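PDB 6QPS: polysaccharide Lyase Family 6, which probably cleaves mannuronic acid-rich alginate by beta-elimination, as a calcium-binding lyase from a human gut bacterium. Local coordinates for residues C130-N141 and N164-R175. Residues are numbered along the deposited sequence; the frame is centred on the assembly and turned at random.
Sequences CRMTRCVIDECN and NRIDHCYFANKR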
loop_
_atom_site.group_PDB
_atom_site.type_symbol
_atom_site.label_atom_id
_atom_site.label_comp_id
_atom_site.label_asym_id
_atom_site.label_seq_id
_atom_site.Cartn_x
_atom_site.Cartn_y
_atom_site.Cartn_z
ATOM N N CYS A 130 15.306 -10.474 5.905
ATOM C CA CYS A 130 14.736 -10.323 7.236
ATOM C C CYS A 130 13.217 -10.243 7.119
ATOM O O CYS A 130 12.673 -9.959 6.053
ATOM C CB CYS A 130 15.311 -9.083 7.915
ATOM S SG CYS A 130 17.087 -9.228 8.321
ATOM N N ARG A 131 12.530 -10.523 8.228
ATOM C CA ARG A 131 11.087 -10.722 8.181
ATOM C C ARG A 131 10.434 -10.262 9.475
ATOM O O ARG A 131 10.949 -10.522 10.560
ATOM C CB ARG A 131 10.778 -12.200 7.963
ATOM C CG ARG A 131 9.303 -12.553 7.908
ATOM C CD ARG A 131 9.149 -14.034 7.601
ATOM N NE ARG A 131 7.753 -14.443 7.568
ATOM C CZ ARG A 131 7.324 -15.698 7.627
ATOM N NH1 ARG A 131 8.197 -16.699 7.720
ATOM N NH2 ARG A 131 6.031 -15.957 7.589
ATOM N N MET A 132 9.316 -9.544 9.351
ATOM C CA MET A 132 8.439 -9.244 10.480
ATOM C C MET A 132 7.110 -9.939 10.205
ATOM O O MET A 132 6.455 -9.639 9.202
ATOM C CB MET A 132 8.265 -7.729 10.633
ATOM C CG MET A 132 7.259 -7.328 11.666
ATOM S SD MET A 132 6.797 -5.562 11.558
ATOM C CE MET A 132 8.334 -4.788 11.914
ATOM N N THR A 133 6.719 -10.870 11.082
ATOM C CA THR A 133 5.547 -11.705 10.854
ATOM C C THR A 133 4.702 -11.808 12.120
ATOM O O THR A 133 5.226 -11.928 13.236
ATOM C CB THR A 133 5.950 -13.082 10.298
ATOM O OG1 THR A 133 4.774 -13.795 9.933
ATOM C CG2 THR A 133 6.737 -13.917 11.313
ATOM N N ARG A 134 3.382 -11.752 11.940
ATOM C CA ARG A 134 2.440 -11.942 13.045
ATOM C C ARG A 134 2.682 -10.947 14.174
ATOM O O ARG A 134 2.503 -11.272 15.350
ATOM C CB ARG A 134 2.466 -13.371 13.591
ATOM C CG ARG A 134 2.339 -14.440 12.529
ATOM C CD ARG A 134 2.196 -15.832 13.132
ATOM N NE ARG A 134 3.246 -16.158 14.100
ATOM C CZ ARG A 134 4.374 -16.794 13.816
ATOM N NH1 ARG A 134 4.644 -17.174 12.578
ATOM N NH2 ARG A 134 5.246 -17.047 14.782
ATOM N N CYS A 135 3.028 -9.715 13.814
ATOM C CA CYS A 135 3.196 -8.628 14.773
ATOM C C CYS A 135 2.056 -7.629 14.632
ATOM O O CYS A 135 1.393 -7.542 13.594
ATOM C CB CYS A 135 4.536 -7.914 14.564
ATOM S SG CYS A 135 5.961 -8.929 15.013
ATOM N N VAL A 136 1.820 -6.874 15.703
ATOM C CA VAL A 136 0.841 -5.801 15.718
ATOM C C VAL A 136 1.549 -4.482 16.007
ATOM O O VAL A 136 2.435 -4.413 16.868
ATOM C CB VAL A 136 -0.228 -6.079 16.795
ATOM C CG1 VAL A 136 -1.102 -4.843 17.030
ATOM C CG2 VAL A 136 -1.110 -7.276 16.451
ATOM N N ILE A 137 1.133 -3.434 15.298
ATOM C CA ILE A 137 1.435 -2.053 15.669
ATOM C C ILE A 137 0.096 -1.330 15.782
ATOM O O ILE A 137 -0.622 -1.156 14.782
ATOM C CB ILE A 137 2.342 -1.357 14.647
ATOM C CG1 ILE A 137 3.637 -2.138 14.414
ATOM C CG2 ILE A 137 2.668 0.072 15.130
ATOM C CD1 ILE A 137 4.623 -1.482 13.412
ATOM N N ASP A 138 -0.259 -0.914 17.002
ATOM C CA ASP A 138 -1.554 -0.295 17.281
ATOM C C ASP A 138 -1.341 0.902 18.199
ATOM O O ASP A 138 -0.623 0.793 19.200
ATOM C CB ASP A 138 -2.507 -1.306 17.951
ATOM C CG ASP A 138 -3.924 -0.760 18.144
ATOM O OD1 ASP A 138 -4.363 0.118 17.393
ATOM O OD2 ASP A 138 -4.622 -1.198 19.086
ATOM N N GLU A 139 -1.929 2.049 17.834
ATOM C CA GLU A 139 -1.931 3.242 18.700
ATOM C C GLU A 139 -0.515 3.720 19.035
ATOM O O GLU A 139 -0.272 4.248 20.123
ATOM C CB GLU A 139 -2.726 3.013 19.994
ATOM C CG GLU A 139 -4.182 2.634 19.805
ATOM C CD GLU A 139 -5.078 3.804 19.434
ATOM O OE1 GLU A 139 -4.582 4.947 19.308
ATOM O OE2 GLU A 139 -6.306 3.579 19.269
ATOM N N CYS A 140 0.432 3.578 18.103
ATOM C CA CYS A 140 1.835 3.897 18.383
ATOM C C CYS A 140 2.126 5.348 17.996
ATOM O O CYS A 140 2.860 5.652 17.047
ATOM C CB CYS A 140 2.754 2.899 17.689
ATOM S SG CYS A 140 2.898 1.304 18.574
ATOM N N ASN A 141 1.547 6.256 18.788
ATOM C CA ASN A 141 1.553 7.689 18.510
ATOM C C ASN A 141 2.282 8.449 19.614
ATOM O O ASN A 141 1.928 8.336 20.788
ATOM C CB ASN A 141 0.101 8.163 18.377
ATOM C CG ASN A 141 -0.648 7.437 17.271
ATOM O OD1 ASN A 141 -0.234 7.471 16.110
ATOM N ND2 ASN A 141 -1.737 6.774 17.613
ATOM N N ASN A 164 13.443 -8.366 1.949
ATOM C CA ASN A 164 12.790 -8.385 3.249
ATOM C C ASN A 164 11.292 -8.612 3.066
ATOM O O ASN A 164 10.756 -8.509 1.957
ATOM C CB ASN A 164 13.081 -7.084 3.997
ATOM C CG ASN A 164 14.573 -6.932 4.304
ATOM O OD1 ASN A 164 15.234 -7.894 4.712
ATOM N ND2 ASN A 164 15.105 -5.724 4.124
ATOM N N ARG A 165 10.632 -8.985 4.161
ATOM C CA ARG A 165 9.229 -9.374 4.118
ATOM C C ARG A 165 8.489 -8.876 5.351
ATOM O O ARG A 165 8.964 -9.031 6.484
ATOM C CB ARG A 165 9.091 -10.905 4.003
ATOM C CG ARG A 165 7.634 -11.417 3.885
ATOM C CD ARG A 165 7.619 -12.927 3.598
ATOM N NE ARG A 165 6.234 -13.387 3.543
ATOM C CZ ARG A 165 5.803 -14.580 3.924
ATOM N NH1 ARG A 165 6.657 -15.491 4.360
ATOM N NH2 ARG A 165 4.498 -14.843 3.905
ATOM N N ILE A 166 7.323 -8.277 5.120
ATOM C CA ILE A 166 6.361 -7.918 6.163
ATOM C C ILE A 166 5.086 -8.717 5.874
ATOM O O ILE A 166 4.460 -8.511 4.826
ATOM C CB ILE A 166 6.032 -6.413 6.128
ATOM C CG1 ILE A 166 7.301 -5.544 6.142
ATOM C CG2 ILE A 166 5.082 -6.040 7.272
ATOM C CD1 ILE A 166 8.137 -5.653 7.369
ATOM N N ASP A 167 4.677 -9.588 6.791
ATOM C CA ASP A 167 3.531 -10.447 6.504
ATOM C C ASP A 167 2.725 -10.813 7.750
ATOM O O ASP A 167 3.249 -10.946 8.864
ATOM C CB ASP A 167 3.958 -11.735 5.754
ATOM C CG ASP A 167 4.773 -12.679 6.645
ATOM O OD1 ASP A 167 5.998 -12.472 6.766
ATOM O OD2 ASP A 167 4.189 -13.605 7.285
ATOM N N HIS A 168 1.431 -11.026 7.527
ATOM C CA HIS A 168 0.530 -11.473 8.592
ATOM C C HIS A 168 0.559 -10.542 9.802
ATOM O O HIS A 168 0.349 -10.974 10.936
ATOM C CB HIS A 168 0.781 -12.932 8.975
ATOM C CG HIS A 168 0.565 -13.888 7.840
ATOM N ND1 HIS A 168 1.581 -14.297 7.007
ATOM C CD2 HIS A 168 -0.559 -14.515 7.399
ATOM C CE1 HIS A 168 1.096 -15.131 6.102
ATOM N NE2 HIS A 168 -0.198 -15.280 6.315
ATOM N N CYS A 169 0.729 -9.242 9.566
ATOM C CA CYS A 169 0.730 -8.226 10.617
ATOM C C CYS A 169 -0.570 -7.426 10.600
ATOM O O CYS A 169 -1.343 -7.470 9.640
ATOM C CB CYS A 169 1.920 -7.278 10.439
ATOM S SG CYS A 169 3.564 -8.004 10.749
ATOM N N TYR A 170 -0.817 -6.703 11.695
ATOM C CA TYR A 170 -1.965 -5.799 11.835
ATOM C C TYR A 170 -1.428 -4.434 12.228
ATOM O O TYR A 170 -0.697 -4.323 13.223
ATOM C CB TYR A 170 -2.899 -6.318 12.929
ATOM C CG TYR A 170 -4.136 -5.492 13.239
ATOM C CD1 TYR A 170 -4.123 -4.543 14.237
ATOM C CD2 TYR A 170 -5.318 -5.685 12.547
ATOM C CE1 TYR A 170 -5.271 -3.803 14.559
ATOM C CE2 TYR A 170 -6.457 -4.950 12.853
ATOM C CZ TYR A 170 -6.419 -4.007 13.856
ATOM O OH TYR A 170 -7.571 -3.271 14.146
ATOM N N PHE A 171 -1.771 -3.411 11.446
ATOM C CA PHE A 171 -1.301 -2.052 11.695
ATOM C C PHE A 171 -2.514 -1.139 11.713
ATOM O O PHE A 171 -3.207 -1.029 10.696
ATOM C CB PHE A 171 -0.369 -1.567 10.581
ATOM C CG PHE A 171 0.802 -2.476 10.271
ATOM C CD1 PHE A 171 0.782 -3.311 9.169
ATOM C CD2 PHE A 171 1.939 -2.452 11.049
ATOM C CE1 PHE A 171 1.879 -4.100 8.860
ATOM C CE2 PHE A 171 3.036 -3.268 10.742
ATOM C CZ PHE A 171 2.999 -4.070 9.633
ATOM N N ALA A 172 -2.777 -0.474 12.840
ATOM C CA ALA A 172 -3.982 0.343 12.912
ATOM C C ALA A 172 -3.850 1.515 13.874
ATOM O O ALA A 172 -3.025 1.524 14.791
ATOM C CB ALA A 172 -5.205 -0.491 13.327
ATOM N N ASN A 173 -4.717 2.503 13.659
ATOM C CA ASN A 173 -4.912 3.640 14.568
ATOM C C ASN A 173 -3.689 4.545 14.678
ATOM O O ASN A 173 -3.355 5.035 15.761
ATOM C CB ASN A 173 -5.415 3.165 15.925
ATOM C CG ASN A 173 -6.707 2.371 15.784
ATOM O OD1 ASN A 173 -7.680 2.884 15.254
ATOM N ND2 ASN A 173 -6.690 1.106 16.162
ATOM N N LYS A 174 -3.050 4.796 13.535
ATOM C CA LYS A 174 -2.057 5.858 13.449
ATOM C C LYS A 174 -2.782 7.207 13.422
ATOM O O LYS A 174 -3.713 7.399 12.631
ATOM C CB LYS A 174 -1.159 5.669 12.224
ATOM C CG LYS A 174 0.102 6.552 12.325
ATOM C CD LYS A 174 1.067 6.307 11.152
ATOM C CE LYS A 174 2.480 6.832 11.378
ATOM N NZ LYS A 174 2.459 8.199 11.996
ATOM N N ARG A 175 -2.385 8.121 14.322
ATOM C CA ARG A 175 -3.065 9.396 14.532
ATOM C C ARG A 175 -2.167 10.602 14.310
ATOM O O ARG A 175 -2.666 11.735 14.327
ATOM C CB ARG A 175 -3.677 9.457 15.943
ATOM C CG ARG A 175 -4.636 8.290 16.246
ATOM C CD ARG A 175 -5.206 8.325 17.685
ATOM N NE ARG A 175 -5.944 7.100 17.996
ATOM C CZ ARG A 175 -7.216 6.884 17.663
ATOM N NH1 ARG A 175 -7.909 7.813 17.014
ATOM N NH2 ARG A 175 -7.804 5.746 17.995
HETATM O O HOH W 1 2.212 7.840 14.770
#
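Ile137 drives its CD1 methyl against the edge of the Phe171 ring, 3.6 Å from CE2 and close to the ring plane. On the same face Met132 fills the neighbouring hollow: its CG lies 3.9 Å from Cys169 SG, its CB meets Ile166 CD1, and its sulfur reaches the rim of Phe171 more loosely. The two cysteines of the turns also meet: Cys135 CB lies against Cys169 SG, and Cys135 N gives that sulfur a long 3.6 Å hydrogen bond. The axes of 131-133 and 165-167 run 4.8 Å apart and only 3° from parallel, and 136-138 and 170-172 pair likewise, as expected for successive coils of the right-handed parallel beta-helix of polysaccharide lyase family 6; the apolar side chains above face its core, joined by Ile117 of the preceding coil.

The part of the other face that bears Arg131, Thr133, Arg165 and Asp167 is polar. Arg165 NH1 sits 3.2 Å above the centre of the Arg131 guanidinium, the two planes 17° apart, while Thr133 CG2 touches the opposite face near its rim; Arg165 NE forms a salt bridge with Asp197 of the next coil. With CG held between backbone N and carbonyl carbon (chi1 69°), Asp167 turns its carboxylate to the edge of Arg131, which grips it side-on, NE to OD1 at 2.8 Å and NH2 to OD2. OD2 takes two further donors, Thr133 OG1 from above the carboxylate plane and His168 ND1 on the anti lone pair. With an alanine here in place of Asp167, Arg131 NE and NH2 would probably be left without their acceptor beside another positive charge, and His168 ND1 without the oxygen that fixes its ring. At the far end Arg175 clasps Glu139 side-on, NE to OE1 being 2.9 Å.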